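Local coordinates for protein methyltransferase FkbM (Methylobacillus flagellatus KT, PDB 2PY6) that probably acts as a methyltransferase of the FkbM family, at residues I339-D342 / S346-S349; T374-L379 / T404-Y409; V56-K61 / D102-L107; F85-G90 / I98-R103; L194-H197 / E201-Y204. All coordinates share one frame; numbering follows the deposited sequence.

Interaction 1 (I339-D342 / S346-S349); sequences IKMD and SELS
E347 and M341, the latter modelled as selenomethionine, lie alongside one another, running opposite ways, and their overlap makes up most of this contact. The M341 chain has CG opposite its own backbone N (chi1 -169°) and runs extended to SE, which brings the selenium to the first turn of the helix; the bend at chi3 turns only CE. There SE lies 3.8 Å from E347 CG and equally far from E347 CB. E347 returns along the same path in extended form, its CD 4.0 Å from M341 CG, and its carboxylate arrives beside the end of the strand, where OE2 sits 3.3 Å from D342 CA. Strand 338-341 is an inner strand of a seven-stranded sheet with order 3-2-1-4-5-7-6, the arrangement of the Rossmann-like class I methyltransferases, and the contact closes the turn leading from that strand into helix 347-352. S346 caps this helix, its OG accepting from S349 N at 3.0 Å in a nearly straight bond (170°). E347 OE2 takes the backbone N-H of I343, in the same turn. An alanine in place of E347 would probably leave that N-H without its acceptor and open a gap beside the M341 chain. No hydrogen bond crosses between the segments, and D342 OD1, 4.3 Å from E347 OE2, is held instead by S368 OG, with a weaker bond from H371.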
# COMPACT_ATOMS: atom_id res chain seq x y z
N ILE A 339 -7.49 3.86 -37.79
CA ILE A 339 -6.24 3.14 -37.54
C ILE A 339 -5.45 3.85 -36.41
O ILE A 339 -5.04 5.02 -36.53
CB ILE A 339 -5.36 2.92 -38.80
CG1 ILE A 339 -6.14 2.16 -39.89
CG2 ILE A 339 -4.07 2.10 -38.45
CD1 ILE A 339 -5.52 2.22 -41.25
N LYS A 340 -5.32 3.14 -35.30
CA LYS A 340 -4.50 3.55 -34.17
C LYS A 340 -3.20 2.80 -34.36
O LYS A 340 -3.23 1.59 -34.70
CB LYS A 340 -5.16 3.17 -32.85
CG LYS A 340 -4.19 3.27 -31.59
CD LYS A 340 -3.48 1.93 -31.36
CE LYS A 340 -2.61 1.90 -30.23
NZ LYS A 340 -2.52 0.51 -29.79
N MSE A 341 -2.07 3.47 -34.18
CA MSE A 341 -0.76 2.86 -34.37
C MSE A 341 0.25 3.32 -33.32
O MSE A 341 0.52 4.53 -33.19
CB MSE A 341 -0.21 3.18 -35.75
CG MSE A 341 1.03 2.36 -36.12
SE MSE A 341 1.75 2.71 -37.85
CE MSE A 341 0.51 1.85 -38.84
N ASP A 342 0.79 2.34 -32.60
CA ASP A 342 1.87 2.54 -31.66
C ASP A 342 2.66 1.24 -31.60
O ASP A 342 2.32 0.36 -30.80
CB ASP A 342 1.36 2.89 -30.28
CG ASP A 342 2.48 3.18 -29.29
OD1 ASP A 342 3.67 3.34 -29.67
OD2 ASP A 342 2.16 3.24 -28.10
N SER A 346 9.14 -0.36 -37.41
CA SER A 346 9.03 0.79 -38.27
C SER A 346 7.58 1.14 -38.54
O SER A 346 6.84 0.32 -39.07
CB SER A 346 9.73 0.50 -39.61
OG SER A 346 9.45 1.54 -40.54
N GLU A 347 7.17 2.33 -38.12
CA GLU A 347 5.79 2.80 -38.39
C GLU A 347 5.63 3.20 -39.83
O GLU A 347 4.52 3.20 -40.34
CB GLU A 347 5.34 3.88 -37.39
CG GLU A 347 5.02 3.25 -36.01
CD GLU A 347 4.43 4.17 -35.04
OE1 GLU A 347 4.38 5.37 -35.34
OE2 GLU A 347 4.01 3.70 -33.95
N LEU A 348 6.72 3.53 -40.50
CA LEU A 348 6.67 3.84 -41.92
C LEU A 348 6.38 2.55 -42.69
O LEU A 348 5.52 2.57 -43.55
CB LEU A 348 7.97 4.47 -42.41
CG LEU A 348 7.97 4.94 -43.87
CD1 LEU A 348 6.91 5.99 -44.13
CD2 LEU A 348 9.37 5.47 -44.31
N SER A 349 7.06 1.43 -42.38
CA SER A 349 6.77 0.16 -43.04
C SER A 349 5.33 -0.32 -42.77
O SER A 349 4.66 -0.89 -43.66
CB SER A 349 7.75 -0.94 -42.63
OG SER A 349 9.02 -0.76 -43.24

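Interaction 2 (T374-L379 / T404-Y409); sequences TDLLDL and TCLYFY
L376 and L406 meet through methyl and methine groups alone, L376 CD2 lying 4.2 Å from both CG and CD2 of L406. The side chains cross obliquely. In L376, CG stands opposite the carbonyl carbon (chi1 -77°), which carries CD2 across to the strand although the CA-CB bond itself does not aim there. L379, one turn further along the helix, adds a looser apolar touch, its CB 4.5 Å from L406 CD1. L406 is therefore the strand residue that both leucines meet, and all three side chains are buried. L394 and T380 also touch L406, and I367 packs on L379.

Polar bonding stays within each partner. On the helical side D378 N donates to T374 O at 2.9 Å and L379 N to D375 O at 3.0 Å; the helical bonding places L376 and L379, three residues apart, near the same side of the helix. On the strand side, backbone bonds link L406 with I367 and C405 with R395, and T404 OG1 bonds to H396 ND1. None of these bonds joins helix to strand, so the two are held by apolar packing. Strand 404-408 runs antiparallel between strands 364-368 and 392-396, the inserted last strand characteristic of the class I methyltransferase fold, and helix 375-386 packs on one face of it.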
# COMPACT_ATOMS: atom_id res chain seq x y z
N THR A 374 12.89 11.62 -36.56
CA THR A 374 12.43 11.84 -37.93
C THR A 374 10.94 11.50 -38.20
O THR A 374 10.38 11.87 -39.23
CB THR A 374 13.31 10.94 -38.89
OG1 THR A 374 13.30 9.58 -38.43
CG2 THR A 374 14.79 11.39 -38.95
N ASP A 375 10.30 10.81 -37.26
CA ASP A 375 8.94 10.36 -37.51
C ASP A 375 7.87 11.44 -37.78
O ASP A 375 7.03 11.19 -38.61
CB ASP A 375 8.49 9.36 -36.45
CG ASP A 375 8.96 7.93 -36.77
OD1 ASP A 375 9.49 7.64 -37.89
OD2 ASP A 375 8.75 7.08 -35.90
N LEU A 376 7.93 12.60 -37.15
CA LEU A 376 6.94 13.65 -37.40
C LEU A 376 6.94 14.04 -38.87
O LEU A 376 5.87 14.24 -39.47
CB LEU A 376 7.20 14.86 -36.52
CG LEU A 376 6.78 14.75 -35.04
CD1 LEU A 376 7.50 15.78 -34.21
CD2 LEU A 376 5.25 14.90 -34.93
N LEU A 377 8.12 14.09 -39.47
CA LEU A 377 8.22 14.45 -40.88
C LEU A 377 7.98 13.24 -41.77
O LEU A 377 7.18 13.29 -42.67
CB LEU A 377 9.60 15.04 -41.17
CG LEU A 377 9.89 16.35 -40.45
CD1 LEU A 377 11.35 16.68 -40.55
CD2 LEU A 377 9.03 17.47 -41.00
N ASP A 378 8.66 12.15 -41.49
CA ASP A 378 8.59 10.95 -42.35
C ASP A 378 7.22 10.29 -42.48
O ASP A 378 6.82 9.93 -43.56
CB ASP A 378 9.60 9.93 -41.87
CG ASP A 378 11.05 10.38 -42.12
OD1 ASP A 378 11.28 11.45 -42.73
OD2 ASP A 378 11.97 9.65 -41.71
N LEU A 379 6.54 10.12 -41.36
CA LEU A 379 5.24 9.51 -41.36
C LEU A 379 4.21 10.41 -42.03
O LEU A 379 3.43 9.94 -42.82
CB LEU A 379 4.81 9.16 -39.92
CG LEU A 379 5.75 8.25 -39.11
CD1 LEU A 379 5.24 8.10 -37.71
CD2 LEU A 379 5.89 6.87 -39.72
N THR A 404 3.58 11.52 -27.99
CA THR A 404 3.30 12.58 -28.90
C THR A 404 2.61 11.79 -30.02
O THR A 404 3.10 10.77 -30.44
CB THR A 404 4.61 13.23 -29.40
OG1 THR A 404 5.31 13.76 -28.28
CG2 THR A 404 4.32 14.33 -30.36
N CYS A 405 1.43 12.23 -30.45
CA CYS A 405 0.65 11.51 -31.41
C CYS A 405 0.12 12.39 -32.52
O CYS A 405 -0.45 13.44 -32.25
CB CYS A 405 -0.55 10.90 -30.65
SG CYS A 405 -1.55 9.77 -31.62
N LEU A 406 0.26 11.94 -33.76
CA LEU A 406 -0.28 12.63 -34.93
C LEU A 406 -1.69 12.15 -35.15
O LEU A 406 -1.96 10.98 -34.95
CB LEU A 406 0.50 12.28 -36.19
CG LEU A 406 1.86 12.93 -36.38
CD1 LEU A 406 2.82 12.09 -37.18
CD2 LEU A 406 1.65 14.34 -36.98
N TYR A 407 -2.57 13.07 -35.53
CA TYR A 407 -3.95 12.76 -35.90
C TYR A 407 -4.19 13.20 -37.33
O TYR A 407 -3.76 14.28 -37.72
CB TYR A 407 -4.93 13.45 -34.98
CG TYR A 407 -4.79 12.98 -33.56
CD1 TYR A 407 -5.51 11.87 -33.13
CD2 TYR A 407 -3.91 13.58 -32.68
CE1 TYR A 407 -5.39 11.41 -31.85
CE2 TYR A 407 -3.78 13.12 -31.38
CZ TYR A 407 -4.51 12.03 -30.98
OH TYR A 407 -4.45 11.55 -29.68
N PHE A 408 -4.82 12.33 -38.10
CA PHE A 408 -5.18 12.59 -39.48
C PHE A 408 -6.67 12.30 -39.59
O PHE A 408 -7.14 11.22 -39.19
CB PHE A 408 -4.45 11.66 -40.43
CG PHE A 408 -2.96 11.83 -40.44
CD1 PHE A 408 -2.17 11.19 -39.50
CD2 PHE A 408 -2.35 12.59 -41.43
CE1 PHE A 408 -0.78 11.32 -39.53
CE2 PHE A 408 -0.97 12.73 -41.45
CZ PHE A 408 -0.20 12.11 -40.49
N TYR A 409 -7.41 13.24 -40.14
CA TYR A 409 -8.83 13.08 -40.29
C TYR A 409 -9.33 13.90 -41.47
O TYR A 409 -8.55 14.48 -42.28
CB TYR A 409 -9.52 13.53 -38.98
CG TYR A 409 -9.18 14.96 -38.61
CD1 TYR A 409 -8.03 15.27 -37.88
CD2 TYR A 409 -9.99 16.01 -39.00
CE1 TYR A 409 -7.71 16.57 -37.57
CE2 TYR A 409 -9.67 17.33 -38.67
CZ TYR A 409 -8.54 17.59 -37.96
OH TYR A 409 -8.24 18.89 -37.64
OXT TYR A 409 -10.55 14.04 -41.56

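Interaction 3 (V56-K61 / D102-L107); sequences VILGTK and DRFTEL
D102 O, in the first turn of helix 101-109, is gripped by two donors that reach it from the same face of its carbonyl plane: E106 N at 3.2 Å and T105 OG1, also at 3.2 Å. The hydroxyl stands 36° out of that plane, off the lone-pair direction. F104 is the helix residue with side-chain contacts to strand 54-58. Its CG lies opposite the backbone N (chi1 157°), and the ring projects to meet two strand residues. L58 CD2 sits over one face, 3.8 Å from the ring centroid and 16° off the normal, a CH-pi contact displaced slightly toward CE2. V56 CG1 approaches the ring obliquely, 3.9 Å from F104 CD1. Replacing F104 by an alanine would probably open a gap between helix and strand and strip L58 CD2 of its aromatic partner. The ring also touches V82 and A116 on the parallel strands to either side of 54-58, as well as C133 of helix 123-135. Helix 101-109, part of the crossover from strand 96-99 to strand 114-118, thus packs on the middle of this Rossmann-like sheet, next to helix 123-135.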
# COMPACT_ATOMS: atom_id res chain seq x y z
N VAL A 56 26.91 12.55 -8.64
CA VAL A 56 25.99 11.88 -7.71
C VAL A 56 24.62 11.77 -8.40
O VAL A 56 24.10 12.77 -8.92
CB VAL A 56 25.81 12.66 -6.39
CG1 VAL A 56 24.77 11.99 -5.51
CG2 VAL A 56 27.10 12.75 -5.63
N ILE A 57 24.06 10.57 -8.41
CA ILE A 57 22.76 10.33 -8.99
C ILE A 57 21.70 10.59 -7.92
O ILE A 57 21.77 10.00 -6.84
CB ILE A 57 22.60 8.87 -9.47
CG1 ILE A 57 23.70 8.47 -10.47
CG2 ILE A 57 21.21 8.64 -10.00
CD1 ILE A 57 23.97 9.47 -11.54
N LEU A 58 20.74 11.47 -8.21
CA LEU A 58 19.66 11.72 -7.27
C LEU A 58 18.47 10.90 -7.71
O LEU A 58 17.96 11.08 -8.82
CB LEU A 58 19.29 13.20 -7.22
CG LEU A 58 20.43 14.17 -6.97
CD1 LEU A 58 19.91 15.62 -7.04
CD2 LEU A 58 21.14 13.86 -5.64
N GLY A 59 18.03 10.00 -6.83
CA GLY A 59 16.92 9.10 -7.10
C GLY A 59 17.38 7.75 -7.62
O GLY A 59 18.35 7.66 -8.34
N THR A 60 16.67 6.68 -7.24
CA THR A 60 17.02 5.33 -7.69
C THR A 60 15.88 4.68 -8.50
O THR A 60 15.96 3.51 -8.85
CB THR A 60 17.40 4.39 -6.52
OG1 THR A 60 16.31 4.25 -5.61
CG2 THR A 60 18.63 4.88 -5.77
N LYS A 61 14.87 5.47 -8.85
CA LYS A 61 13.70 4.99 -9.55
C LYS A 61 13.46 5.77 -10.84
O LYS A 61 12.32 5.80 -11.31
CB LYS A 61 12.45 5.13 -8.65
CG LYS A 61 12.42 4.25 -7.40
N ASP A 102 21.08 14.31 3.17
CA ASP A 102 21.99 15.03 4.06
C ASP A 102 23.46 14.68 3.80
O ASP A 102 24.31 15.55 3.86
CB ASP A 102 21.66 14.81 5.55
CG ASP A 102 20.46 15.63 6.04
OD1 ASP A 102 20.02 16.59 5.35
OD2 ASP A 102 19.97 15.31 7.15
N ARG A 103 23.76 13.42 3.49
CA ARG A 103 25.13 13.02 3.18
C ARG A 103 25.62 13.65 1.86
O ARG A 103 26.78 14.07 1.74
CB ARG A 103 25.20 11.49 3.14
CG ARG A 103 26.58 10.88 2.81
CD ARG A 103 27.70 11.39 3.69
NE ARG A 103 28.97 10.68 3.40
CZ ARG A 103 30.20 11.20 3.50
NH1 ARG A 103 30.41 12.48 3.84
NH2 ARG A 103 31.26 10.43 3.20
N PHE A 104 24.71 13.75 0.89
CA PHE A 104 24.98 14.36 -0.39
C PHE A 104 25.30 15.84 -0.26
O PHE A 104 26.29 16.30 -0.82
CB PHE A 104 23.77 14.12 -1.31
CG PHE A 104 23.63 15.12 -2.44
CD1 PHE A 104 24.63 15.27 -3.39
CD2 PHE A 104 22.45 15.83 -2.60
CE1 PHE A 104 24.48 16.15 -4.44
CE2 PHE A 104 22.30 16.71 -3.64
CZ PHE A 104 23.32 16.87 -4.56
N THR A 105 24.47 16.60 0.44
CA THR A 105 24.74 18.06 0.63
C THR A 105 26.09 18.25 1.33
O THR A 105 26.83 19.17 0.99
CB THR A 105 23.58 18.82 1.34
OG1 THR A 105 23.35 18.30 2.64
CG2 THR A 105 22.30 18.68 0.56
N GLU A 106 26.44 17.36 2.27
CA GLU A 106 27.73 17.41 2.95
C GLU A 106 28.87 17.17 1.94
O GLU A 106 29.77 17.97 1.84
CB GLU A 106 27.80 16.41 4.13
N LEU A 107 28.81 16.09 1.16
CA LEU A 107 29.84 15.85 0.12
C LEU A 107 29.96 17.02 -0.88
O LEU A 107 31.06 17.37 -1.33
CB LEU A 107 29.51 14.58 -0.66
CG LEU A 107 29.62 13.25 0.11
CD1 LEU A 107 28.96 12.14 -0.72
CD2 LEU A 107 31.07 12.95 0.44

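Interaction 4 (F85-G90 / I98-R103); sequences FRYHSG and IISTDR
The backbones of Y87 and I99 pass with their CA atoms 4.8 Å apart, yet no hydrogen bond joins the segments. A type I beta turn runs from R86 to S89, closed by S89 N donating to R86 O at 3.0 Å, and it faces a strand-to-helix junction, where strand 96-99 ends and helix 101-109 begins behind the N-cap residue S100. R86 O receives a second donor, S89 OG, at 2.8 Å in the carbonyl plane. Between the backbones Y87 CA makes a CA-H...O contact with I98 O at 3.6 Å.

Two flat groups carry the side-chain contact. The R86 guanidinium turns a face to I98, whose CD1 lies over its centre at 3.7 Å from R86 CZ; the bend of the chain at chi3 brings the group there, and a salt bridge from NH2 to E91 OE1 holds its outer part. The Y87 ring is sandwiched: H88 ND1 lies above one face, and S100 CB covers the opposite one. Y87 CG sits between its own backbone N and carbonyl carbon (chi1 79°), which folds the ring over the junction. Its OH bonds to D84 OD1 of the third subunit, and S100 OG pairs with D102 OD2 of that same subunit, so this corner belongs to an intersubunit interface. Within the chain, S100 OG also accepts from R103 N at 3.0 Å, the capping bond. S100 CB makes a CH-pi contact over the Y87 ring face, 3.4 Å from the centroid and only 7° off the normal.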
# COMPACT_ATOMS: atom_id res chain seq x y z
N PHE A 85 15.05 6.68 1.52
CA PHE A 85 14.23 5.54 1.88
C PHE A 85 14.99 4.23 1.79
O PHE A 85 14.44 3.20 2.11
CB PHE A 85 13.01 5.50 0.96
CG PHE A 85 12.28 6.82 0.89
CD1 PHE A 85 11.41 7.17 1.88
CD2 PHE A 85 12.48 7.71 -0.16
CE1 PHE A 85 10.73 8.35 1.87
CE2 PHE A 85 11.81 8.91 -0.19
CZ PHE A 85 10.92 9.23 0.84
N ARG A 86 16.24 4.28 1.34
CA ARG A 86 17.06 3.06 1.15
C ARG A 86 18.51 3.10 1.68
O ARG A 86 19.21 2.09 1.61
CB ARG A 86 17.15 2.75 -0.35
CG ARG A 86 15.86 2.35 -1.00
CD ARG A 86 16.06 2.09 -2.49
NE ARG A 86 16.88 0.91 -2.74
CZ ARG A 86 17.31 0.52 -3.93
NH1 ARG A 86 17.04 1.21 -5.02
NH2 ARG A 86 18.04 -0.56 -4.01
N TYR A 87 18.96 4.23 2.21
CA TYR A 87 20.40 4.36 2.52
C TYR A 87 20.97 3.53 3.64
O TYR A 87 22.18 3.55 3.83
CB TYR A 87 20.81 5.82 2.67
CG TYR A 87 20.49 6.51 3.96
CD1 TYR A 87 19.24 7.05 4.19
CD2 TYR A 87 21.48 6.73 4.91
CE1 TYR A 87 18.96 7.73 5.33
CE2 TYR A 87 21.21 7.41 6.05
CZ TYR A 87 19.94 7.92 6.26
OH TYR A 87 19.65 8.60 7.40
N HIS A 88 20.11 2.82 4.39
CA HIS A 88 20.54 1.91 5.44
C HIS A 88 20.44 0.44 5.04
O HIS A 88 20.84 -0.44 5.80
CB HIS A 88 19.72 2.12 6.73
CG HIS A 88 19.99 3.42 7.41
ND1 HIS A 88 19.05 4.42 7.53
CD2 HIS A 88 21.13 3.90 7.97
CE1 HIS A 88 19.59 5.45 8.16
NE2 HIS A 88 20.85 5.15 8.44
N SER A 89 19.92 0.15 3.85
CA SER A 89 19.73 -1.23 3.42
C SER A 89 21.00 -2.04 3.16
O SER A 89 20.96 -3.25 3.21
CB SER A 89 18.86 -1.28 2.18
OG SER A 89 19.49 -0.64 1.07
N GLY A 90 22.11 -1.38 2.84
CA GLY A 90 23.33 -2.10 2.46
C GLY A 90 23.34 -2.46 0.97
O GLY A 90 24.30 -2.99 0.47
N ILE A 98 24.34 3.80 -1.64
CA ILE A 98 23.11 4.57 -1.54
C ILE A 98 23.26 5.42 -0.27
O ILE A 98 23.47 4.89 0.80
CB ILE A 98 21.83 3.69 -1.52
CG1 ILE A 98 21.78 2.85 -2.82
CG2 ILE A 98 20.53 4.55 -1.40
CD1 ILE A 98 20.57 2.01 -2.94
N ILE A 99 23.16 6.74 -0.44
CA ILE A 99 23.34 7.71 0.64
C ILE A 99 22.09 8.56 0.87
O ILE A 99 21.16 8.55 0.07
CB ILE A 99 24.55 8.62 0.37
CG1 ILE A 99 24.35 9.50 -0.87
CG2 ILE A 99 25.86 7.76 0.28
CD1 ILE A 99 25.45 10.52 -1.10
N SER A 100 22.05 9.24 2.00
CA SER A 100 20.95 10.13 2.34
C SER A 100 21.15 11.48 1.66
O SER A 100 22.25 11.81 1.22
CB SER A 100 20.89 10.35 3.87
OG SER A 100 21.97 11.16 4.31
N THR A 101 20.09 12.27 1.56
CA THR A 101 20.22 13.58 0.99
C THR A 101 21.14 14.45 1.83
O THR A 101 21.88 15.27 1.27
CB THR A 101 18.86 14.30 0.87
OG1 THR A 101 17.93 13.45 0.19
CG2 THR A 101 19.01 15.62 0.10
N ASP A 102 21.08 14.31 3.17
CA ASP A 102 21.99 15.03 4.06
C ASP A 102 23.46 14.68 3.80
O ASP A 102 24.31 15.55 3.86
CB ASP A 102 21.66 14.81 5.55
CG ASP A 102 20.46 15.63 6.04
OD1 ASP A 102 20.02 16.59 5.35
OD2 ASP A 102 19.97 15.31 7.15
N ARG A 103 23.76 13.42 3.49
CA ARG A 103 25.13 13.02 3.18
C ARG A 103 25.62 13.65 1.86
O ARG A 103 26.78 14.07 1.74
CB ARG A 103 25.20 11.49 3.14
CG ARG A 103 26.58 10.88 2.81
CD ARG A 103 27.70 11.39 3.69
NE ARG A 103 28.97 10.68 3.40
CZ ARG A 103 30.20 11.20 3.50
NH1 ARG A 103 30.41 12.48 3.84
NH2 ARG A 103 31.26 10.43 3.20

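Interaction 5 (L194-H197 / E201-Y204); sequences LNFH and EPEY. With EDO (1,2-ethanediol), chain C.
An asparagine methylene, rather than an apolar side chain, sits over the centre of the Y204 ring: N195 CB lies 3.5 Å from the centroid and 10° off the normal, a CH-pi contact. The amide beyond it is steeply turned against the ring, the planes 68° apart, and N195 ND2 reaches past to donate to M19 O, which keeps the amide's polar end occupied. Y204 CB meanwhile packs 4.2 Å from F196 CB.

F196 engages the other end of the connection. With CG opposite its own backbone N (chi1 163°), the ring comes edge-on to the E201-P202 peptide, where E201 C and P202 N lie in its plane and E201 O, 3.6 Å from F196 CD1, lies near it. P202 CA makes a separate, oblique contact, 3.7 Å from F196 CD1. The Y205 ring also meets that of F196.

Polar bonds shape the second segment. E201 OE2 accepts from E203 N at 2.9 Å through its anti lone pair, capping the start of the helix, and Y204 N donates to E201 O. E201 OE1 forms a salt bridge with K249 of the second subunit, so one carboxylate serves both cap and interface.

On the far side of the first helix, H197 stacks on W163 and meets 1,2-ethanediol, probably from the crystallisation liquor; the ND1-O2 separation of 2.5 Å is too short to be taken literally. The arrangement is a tight connection between consecutive helices, 184-199 and 203-208, in which the incoming helix is capped by a side chain and its first tyrosine packs back on the last turns of the outgoing one.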
# COMPACT_ATOMS: atom_id res chain seq x y z
N LEU A 194 9.71 20.14 -30.23
CA LEU A 194 10.98 20.44 -30.85
C LEU A 194 11.82 21.30 -29.91
O LEU A 194 13.03 21.12 -29.84
CB LEU A 194 10.77 21.14 -32.18
CG LEU A 194 9.93 20.41 -33.23
CD1 LEU A 194 9.81 21.30 -34.46
CD2 LEU A 194 10.47 19.02 -33.63
N ASN A 195 11.21 22.23 -29.19
CA ASN A 195 11.94 23.02 -28.21
C ASN A 195 12.45 22.15 -27.07
O ASN A 195 13.58 22.34 -26.64
CB ASN A 195 11.13 24.21 -27.71
CG ASN A 195 10.96 25.28 -28.77
OD1 ASN A 195 11.66 25.27 -29.76
ND2 ASN A 195 10.00 26.16 -28.59
N PHE A 196 11.67 21.17 -26.60
CA PHE A 196 12.22 20.25 -25.59
C PHE A 196 13.55 19.57 -26.02
O PHE A 196 14.53 19.57 -25.28
CB PHE A 196 11.21 19.18 -25.22
CG PHE A 196 11.83 18.01 -24.51
CD1 PHE A 196 12.29 18.14 -23.22
CD2 PHE A 196 11.99 16.79 -25.16
CE1 PHE A 196 12.86 17.06 -22.58
CE2 PHE A 196 12.56 15.71 -24.52
CZ PHE A 196 12.98 15.84 -23.23
N HIS A 197 13.54 18.99 -27.22
CA HIS A 197 14.72 18.35 -27.80
C HIS A 197 15.87 19.34 -28.03
O HIS A 197 17.01 19.01 -27.80
CB HIS A 197 14.37 17.61 -29.11
CG HIS A 197 13.40 16.47 -28.93
ND1 HIS A 197 13.71 15.32 -28.23
CD2 HIS A 197 12.13 16.32 -29.36
CE1 HIS A 197 12.65 14.53 -28.21
NE2 HIS A 197 11.68 15.11 -28.89
N GLU A 201 14.74 21.04 -21.95
CA GLU A 201 13.88 21.62 -20.93
C GLU A 201 12.49 21.01 -20.96
O GLU A 201 11.68 21.35 -21.81
CB GLU A 201 13.78 23.16 -21.11
CG GLU A 201 12.77 23.84 -20.16
CD GLU A 201 12.96 23.48 -18.68
OE1 GLU A 201 13.93 23.94 -18.06
OE2 GLU A 201 12.11 22.77 -18.11
N PRO A 202 12.20 20.09 -20.03
CA PRO A 202 10.87 19.45 -20.05
C PRO A 202 9.65 20.33 -19.87
O PRO A 202 8.56 19.93 -20.27
CB PRO A 202 10.96 18.45 -18.90
CG PRO A 202 12.00 18.93 -18.03
CD PRO A 202 13.03 19.55 -18.94
N GLU A 203 9.80 21.51 -19.27
CA GLU A 203 8.68 22.44 -19.13
C GLU A 203 8.02 22.73 -20.48
O GLU A 203 6.84 23.12 -20.51
CB GLU A 203 9.08 23.74 -18.42
CG GLU A 203 9.37 23.61 -16.92
CD GLU A 203 8.17 23.13 -16.09
OE1 GLU A 203 7.02 23.57 -16.33
OE2 GLU A 203 8.38 22.32 -15.18
N TYR A 204 8.75 22.57 -21.59
CA TYR A 204 8.13 22.73 -22.92
C TYR A 204 6.95 21.76 -23.15
O TYR A 204 5.91 22.20 -23.62
CB TYR A 204 9.14 22.66 -24.06
CG TYR A 204 9.87 23.94 -24.23
CD1 TYR A 204 9.23 25.01 -24.83
CD2 TYR A 204 11.18 24.09 -23.80
CE1 TYR A 204 9.88 26.23 -24.93
CE2 TYR A 204 11.86 25.30 -23.93
CZ TYR A 204 11.21 26.36 -24.51
OH TYR A 204 11.85 27.56 -24.65
C1 EDO C . 17.52 16.37 -26.16
O1 EDO C . 17.27 17.31 -25.16
C2 EDO C . 16.52 15.22 -26.08
O2 EDO C . 16.03 14.91 -27.40

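In the fold
Along the chain, interactions 3 and 4 come first, then 5, 1 and 2. Interactions 3 and 4 have centres 8 Å apart, share D102, R103 and helix 101-109, and touch through I99 CD1 packed against F104 and L107; both reach the Rossmann-like N-terminal sheet, in a region that contacts the third subunit. Interactions 1 and 2, centres 10 Å apart, touch where L379 packs on E347 and L348, and both lie in the methyltransferase fold, on its seven-stranded sheet. The two pairs lie on opposite sides of the chain's centre, 39 to 44 Å between centres. Interaction 5 falls between them, in the helical region, about 18 Å from interaction 2 and 26 Å from interaction 3, centre to centre.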